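Local coordinates for core protein VP4 (Bluetongue virus, PDB 2JHP) that caps viral messenger RNA as a multifunctional enzyme inside the core and is one of the proteins forming the inner capsid, at residues T168-E173 / R376-F381; H554-L559 / L619-R624. One frame throughout, in Å; residues are numbered along the deposited sequence.

Contact 1: T168-E173 / R376-F381; sequences TRFDDE and RDRGRF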
# COMPACT_ATOMS: atom_id res chain seq x y z
N THR A 168 -5.14 -23.15 -12.14
CA THR A 168 -4.51 -24.05 -11.17
C THR A 168 -5.09 -23.82 -9.76
O THR A 168 -5.86 -22.89 -9.55
CB THR A 168 -2.98 -23.83 -11.16
OG1 THR A 168 -2.37 -24.79 -10.29
CG2 THR A 168 -2.63 -22.41 -10.70
N ARG A 169 -4.70 -24.68 -8.82
CA ARG A 169 -5.14 -24.57 -7.42
C ARG A 169 -4.22 -23.66 -6.60
O ARG A 169 -3.02 -23.61 -6.83
CB ARG A 169 -5.21 -25.97 -6.79
CG ARG A 169 -5.30 -25.98 -5.25
CD ARG A 169 -6.70 -25.60 -4.74
NE ARG A 169 -7.61 -26.75 -4.79
CZ ARG A 169 -7.71 -27.68 -3.85
NH1 ARG A 169 -6.97 -27.63 -2.75
NH2 ARG A 169 -8.57 -28.68 -4.00
N PHE A 170 -4.80 -22.94 -5.64
CA PHE A 170 -4.02 -22.18 -4.66
C PHE A 170 -4.44 -22.48 -3.22
O PHE A 170 -5.60 -22.80 -2.95
CB PHE A 170 -4.09 -20.67 -4.94
CG PHE A 170 -5.46 -20.08 -4.74
CD1 PHE A 170 -5.87 -19.62 -3.49
CD2 PHE A 170 -6.34 -19.96 -5.82
CE1 PHE A 170 -7.15 -19.07 -3.30
CE2 PHE A 170 -7.61 -19.41 -5.65
CZ PHE A 170 -8.02 -18.96 -4.38
N ASP A 171 -3.48 -22.37 -2.30
CA ASP A 171 -3.75 -22.54 -0.87
C ASP A 171 -4.62 -21.40 -0.34
O ASP A 171 -4.43 -20.24 -0.72
CB ASP A 171 -2.44 -22.64 -0.10
CG ASP A 171 -1.75 -23.97 -0.31
OD1 ASP A 171 -2.44 -25.01 -0.18
OD2 ASP A 171 -0.53 -23.99 -0.61
N ASP A 172 -5.58 -21.73 0.52
CA ASP A 172 -6.57 -20.76 1.01
C ASP A 172 -6.99 -20.92 2.48
O ASP A 172 -6.74 -21.96 3.09
CB ASP A 172 -7.80 -20.75 0.10
CG ASP A 172 -8.43 -19.38 -0.02
OD1 ASP A 172 -8.00 -18.44 0.69
OD2 ASP A 172 -9.36 -19.24 -0.83
N GLU A 173 -7.61 -19.89 3.05
CA GLU A 173 -7.99 -19.84 4.46
C GLU A 173 -9.50 -19.58 4.61
O GLU A 173 -10.14 -19.15 3.65
CB GLU A 173 -7.21 -18.72 5.18
CG GLU A 173 -5.69 -18.86 5.12
CD GLU A 173 -4.95 -17.80 5.92
OE1 GLU A 173 -5.62 -16.93 6.53
OE2 GLU A 173 -3.69 -17.84 5.94
N ARG A 376 -15.47 -24.96 3.62
CA ARG A 376 -15.66 -24.06 4.76
C ARG A 376 -14.33 -23.58 5.34
O ARG A 376 -14.30 -22.65 6.14
CB ARG A 376 -16.54 -24.72 5.84
CG ARG A 376 -17.55 -23.78 6.51
CD ARG A 376 -16.93 -22.91 7.59
NE ARG A 376 -17.54 -21.58 7.65
CZ ARG A 376 -17.18 -20.54 6.89
NH1 ARG A 376 -16.21 -20.66 5.98
NH2 ARG A 376 -17.79 -19.37 7.03
N ASP A 377 -13.22 -24.20 4.93
CA ASP A 377 -11.89 -23.70 5.29
C ASP A 377 -11.18 -22.96 4.16
O ASP A 377 -9.99 -22.69 4.25
CB ASP A 377 -11.01 -24.83 5.84
CG ASP A 377 -11.15 -26.14 5.05
OD1 ASP A 377 -10.93 -27.21 5.66
OD2 ASP A 377 -11.49 -26.10 3.84
N ARG A 378 -11.91 -22.63 3.10
CA ARG A 378 -11.34 -21.87 1.98
C ARG A 378 -12.09 -20.56 1.75
O ARG A 378 -13.19 -20.37 2.25
CB ARG A 378 -11.32 -22.70 0.68
CG ARG A 378 -10.45 -23.97 0.76
CD ARG A 378 -10.32 -24.70 -0.59
NE ARG A 378 -9.85 -23.81 -1.66
CZ ARG A 378 -8.57 -23.60 -1.99
NH1 ARG A 378 -7.59 -24.21 -1.35
NH2 ARG A 378 -8.28 -22.77 -2.98
N GLY A 379 -11.47 -19.66 1.01
CA GLY A 379 -12.19 -18.49 0.53
C GLY A 379 -11.55 -17.13 0.72
O GLY A 379 -11.86 -16.21 -0.03
N ARG A 380 -10.66 -16.99 1.71
CA ARG A 380 -10.12 -15.67 2.07
C ARG A 380 -9.43 -15.00 0.90
O ARG A 380 -9.76 -13.87 0.54
CB ARG A 380 -9.17 -15.78 3.28
CG ARG A 380 -8.53 -14.46 3.70
CD ARG A 380 -7.92 -14.56 5.08
NE ARG A 380 -7.14 -13.37 5.41
CZ ARG A 380 -5.82 -13.34 5.50
NH1 ARG A 380 -5.09 -14.43 5.30
NH2 ARG A 380 -5.21 -12.20 5.79
N PHE A 381 -8.50 -15.71 0.28
CA PHE A 381 -7.76 -15.20 -0.85
C PHE A 381 -8.57 -15.21 -2.15
O PHE A 381 -8.33 -14.39 -3.04
CB PHE A 381 -6.43 -15.94 -0.98
CG PHE A 381 -5.53 -15.77 0.22
CD1 PHE A 381 -5.18 -16.86 1.01
CD2 PHE A 381 -5.05 -14.50 0.57
CE1 PHE A 381 -4.35 -16.71 2.13
CE2 PHE A 381 -4.23 -14.34 1.68
CZ PHE A 381 -3.88 -15.45 2.46
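The N-terminus of helix 380-391, with Gly-379 at the N-cap position, is held where Asp-172 of a surface loop meets Gly-379 and Phe-381. Phe-381 N donates to the syn lone pair of Asp-172 OD1 at 2.8 Å, nearly straight at 163°, while Gly-379 N reaches Asp-172 OD2 at 2.8 Å in a weak, more bent bond. Asp-172 OD1 also accepts from Glu-173 N, which comes from above the carboxylate plane, so the group's rotation is well fixed. The amide N-H groups, and probably the partial positive charge of the helix N-terminus, favour a carboxylate here. Arg-380 N turns instead to Glu-173 O, 2.9 Å away. The extended chains of Arg-380 and Glu-173 run side by side, letting Arg-380 NH1 form a salt bridge with Glu-173 OE1 at 2.8 Å, though as a hydrogen bond it is weak. At phi 132° and psi -25°, a CB on Gly-379 would be jammed against the carbonyl O of Arg-378, which by itself calls for glycine.

Arg-378 binds the loop end-on: NH1 (2.9 Å) and NH2 (2.7 Å) both donate to Phe-170 O, which lies in the guanidinium plane. Asp-172 CB covers one face of that plane, 3.6 Å from Arg-378 CZ, and Arg-169 CD packs over the opposite face, 3.7 Å from Arg-378 NH2. Arg-378 NH2 also sits over the Phe-170 ring, at most a weak cation-pi attraction.

Thr-168 O bonds to Tyr-373 OH of helix 363-373, and Phe-170 makes a cation-pi contact with Arg-385 of helix 380-391, tying the loop between strand 149-152 and helix 178-186 to both helices.

Contact 2: H554-L559 / L619-R624; sequences HLYVTL and LREYKR
Leu-555 and Leu-559 meet Leu-619 and Tyr-622 where helix 551-561 packs against helix 612-625, a helix-helix interface in which the two segments run in roughly the same direction. Their axes approach to 9.4 Å and cross at -32°. No hydrogen bond joins the segments.

The aliphatic contacts come from leucines one turn apart. Leu-555 CD2 touches Leu-619 CD2 at 3.6 Å, and Leu-559 CD1 lies 4.1 Å from Leu-619 CD1, so both methyl branches of Leu-619 are used, one against each leucine. Branched, flexible leucine fits such a buried seam, which is also lined by Phe-572 of helix 568-576 and by Met-457 and Leu-458 of helix 453-460.

The aromatic contacts flank this seam. With CG anti to the backbone N (chi1 178°), the Tyr-622 ring swings across to Leu-559: Leu-559 CB meets Tyr-622 CE1 at 3.6 Å, and Leu-559 CD1 lies over one ring face, offset toward the rim. Tyrosine suits the site because its ring packs against leucine while its OH is hydrogen-bonded to Glu-630 and Ser-454.

Tyr-556 borders the aliphatic part of Glu-621, whose OE2 has a weak hydrogen bond to Thr-536. The Tyr-556 ring turns an edge toward Tyr-622 N, which is 4.2 Å from Tyr-556 CD1, and Tyr-556 CE1 rests 3.7 Å from Glu-621 CG.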
# COMPACT_ATOMS: atom_id res chain seq x y z
N HIS A 554 32.57 14.23 1.50
CA HIS A 554 31.21 13.93 1.94
C HIS A 554 30.33 13.49 0.79
O HIS A 554 29.55 12.56 0.92
CB HIS A 554 30.63 15.18 2.60
CG HIS A 554 29.33 14.95 3.29
ND1 HIS A 554 28.17 14.63 2.60
CD2 HIS A 554 28.99 15.01 4.60
CE1 HIS A 554 27.19 14.48 3.47
NE2 HIS A 554 27.65 14.71 4.68
N LEU A 555 30.44 14.17 -0.35
CA LEU A 555 29.61 13.86 -1.52
C LEU A 555 30.06 12.58 -2.22
O LEU A 555 29.24 11.77 -2.65
CB LEU A 555 29.59 15.04 -2.52
CG LEU A 555 28.55 14.94 -3.65
CD1 LEU A 555 27.12 15.04 -3.14
CD2 LEU A 555 28.81 16.03 -4.68
N TYR A 556 31.38 12.44 -2.35
CA TYR A 556 31.99 11.32 -3.03
C TYR A 556 31.69 10.03 -2.27
O TYR A 556 31.38 9.01 -2.87
CB TYR A 556 33.49 11.55 -3.19
CG TYR A 556 34.25 10.32 -3.66
CD1 TYR A 556 34.46 10.09 -5.03
CD2 TYR A 556 34.74 9.38 -2.75
CE1 TYR A 556 35.15 8.96 -5.46
CE2 TYR A 556 35.42 8.25 -3.17
CZ TYR A 556 35.63 8.04 -4.52
OH TYR A 556 36.32 6.91 -4.92
N VAL A 557 31.77 10.10 -0.94
CA VAL A 557 31.50 8.93 -0.11
C VAL A 557 30.02 8.54 -0.15
O VAL A 557 29.70 7.38 -0.38
CB VAL A 557 32.06 9.07 1.33
CG1 VAL A 557 31.50 8.00 2.24
CG2 VAL A 557 33.60 9.00 1.31
N THR A 558 29.14 9.52 0.05
CA THR A 558 27.69 9.28 0.04
C THR A 558 27.25 8.57 -1.23
O THR A 558 26.54 7.57 -1.16
CB THR A 558 26.85 10.59 0.21
OG1 THR A 558 27.37 11.60 -0.65
CG2 THR A 558 26.88 11.08 1.65
N LEU A 559 27.69 9.08 -2.39
CA LEU A 559 27.41 8.44 -3.68
C LEU A 559 28.07 7.05 -3.86
O LEU A 559 27.40 6.05 -4.19
CB LEU A 559 27.84 9.35 -4.82
CG LEU A 559 26.91 10.51 -5.16
CD1 LEU A 559 27.60 11.41 -6.17
CD2 LEU A 559 25.59 9.99 -5.70
N LEU A 619 32.06 14.96 -8.14
CA LEU A 619 31.29 14.37 -9.23
C LEU A 619 32.20 13.79 -10.32
O LEU A 619 31.95 12.69 -10.83
CB LEU A 619 30.30 15.38 -9.85
CG LEU A 619 28.82 15.50 -9.44
CD1 LEU A 619 28.15 14.14 -9.18
CD2 LEU A 619 28.61 16.43 -8.26
N ARG A 620 33.25 14.53 -10.66
CA ARG A 620 34.23 14.08 -11.65
C ARG A 620 34.92 12.81 -11.18
O ARG A 620 35.09 11.86 -11.96
CB ARG A 620 35.28 15.15 -11.91
CG ARG A 620 34.87 16.21 -12.89
CD ARG A 620 36.09 16.97 -13.38
NE ARG A 620 35.75 18.32 -13.83
CZ ARG A 620 36.61 19.20 -14.33
NH1 ARG A 620 37.90 18.89 -14.46
NH2 ARG A 620 36.18 20.40 -14.70
N GLU A 621 35.31 12.79 -9.91
CA GLU A 621 35.96 11.64 -9.31
C GLU A 621 35.02 10.45 -9.30
O GLU A 621 35.46 9.31 -9.46
CB GLU A 621 36.43 11.96 -7.89
CG GLU A 621 37.56 11.06 -7.40
CD GLU A 621 38.77 11.08 -8.33
OE1 GLU A 621 39.44 12.13 -8.41
OE2 GLU A 621 39.03 10.05 -8.98
N TYR A 622 33.73 10.72 -9.14
CA TYR A 622 32.73 9.67 -9.10
C TYR A 622 32.51 9.01 -10.47
O TYR A 622 32.56 7.78 -10.57
CB TYR A 622 31.41 10.20 -8.53
CG TYR A 622 30.32 9.15 -8.51
CD1 TYR A 622 30.23 8.23 -7.46
CD2 TYR A 622 29.40 9.06 -9.55
CE1 TYR A 622 29.24 7.25 -7.44
CE2 TYR A 622 28.41 8.09 -9.54
CZ TYR A 622 28.33 7.19 -8.48
OH TYR A 622 27.35 6.24 -8.48
N LYS A 623 32.29 9.83 -11.50
CA LYS A 623 32.07 9.31 -12.86
C LYS A 623 33.33 8.70 -13.45
O LYS A 623 33.26 7.80 -14.29
CB LYS A 623 31.50 10.39 -13.79
CG LYS A 623 32.52 11.33 -14.45
CD LYS A 623 31.95 11.93 -15.72
CE LYS A 623 32.94 12.86 -16.40
NZ LYS A 623 32.34 13.46 -17.62
N ARG A 624 34.49 9.20 -13.00
CA ARG A 624 35.78 8.68 -13.43
C ARG A 624 36.00 7.28 -12.86
O ARG A 624 36.74 6.48 -13.43
CB ARG A 624 36.92 9.62 -13.01
CG ARG A 624 37.97 9.86 -14.08
CD ARG A 624 39.29 9.15 -13.80
NE ARG A 624 39.15 7.70 -13.66
CZ ARG A 624 40.14 6.82 -13.82
NH1 ARG A 624 41.36 7.23 -14.13
NH2 ARG A 624 39.90 5.53 -13.67

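The two contacts lie on opposite sides of the chain's centre, their centres 52 Å apart and their nearest atoms about 38 Å apart, so neither touches the other. Along the sequence they are in series, contact 1 closing before contact 2 opens. Contact 1 lies near a guanine pocket: the side chain of Arg-380 is about 7 Å from a bound guanine, and the helix that starts there goes on to supply Lys-383, Lys-384 and Phe-387 to that pocket. A bound S-adenosyl-L-homocysteine is further off, about 12 Å from the side chain of Phe-381. Contact 1 is polar and at the surface, whereas contact 2 is buried and largely apolar, joining helices near the C-terminus.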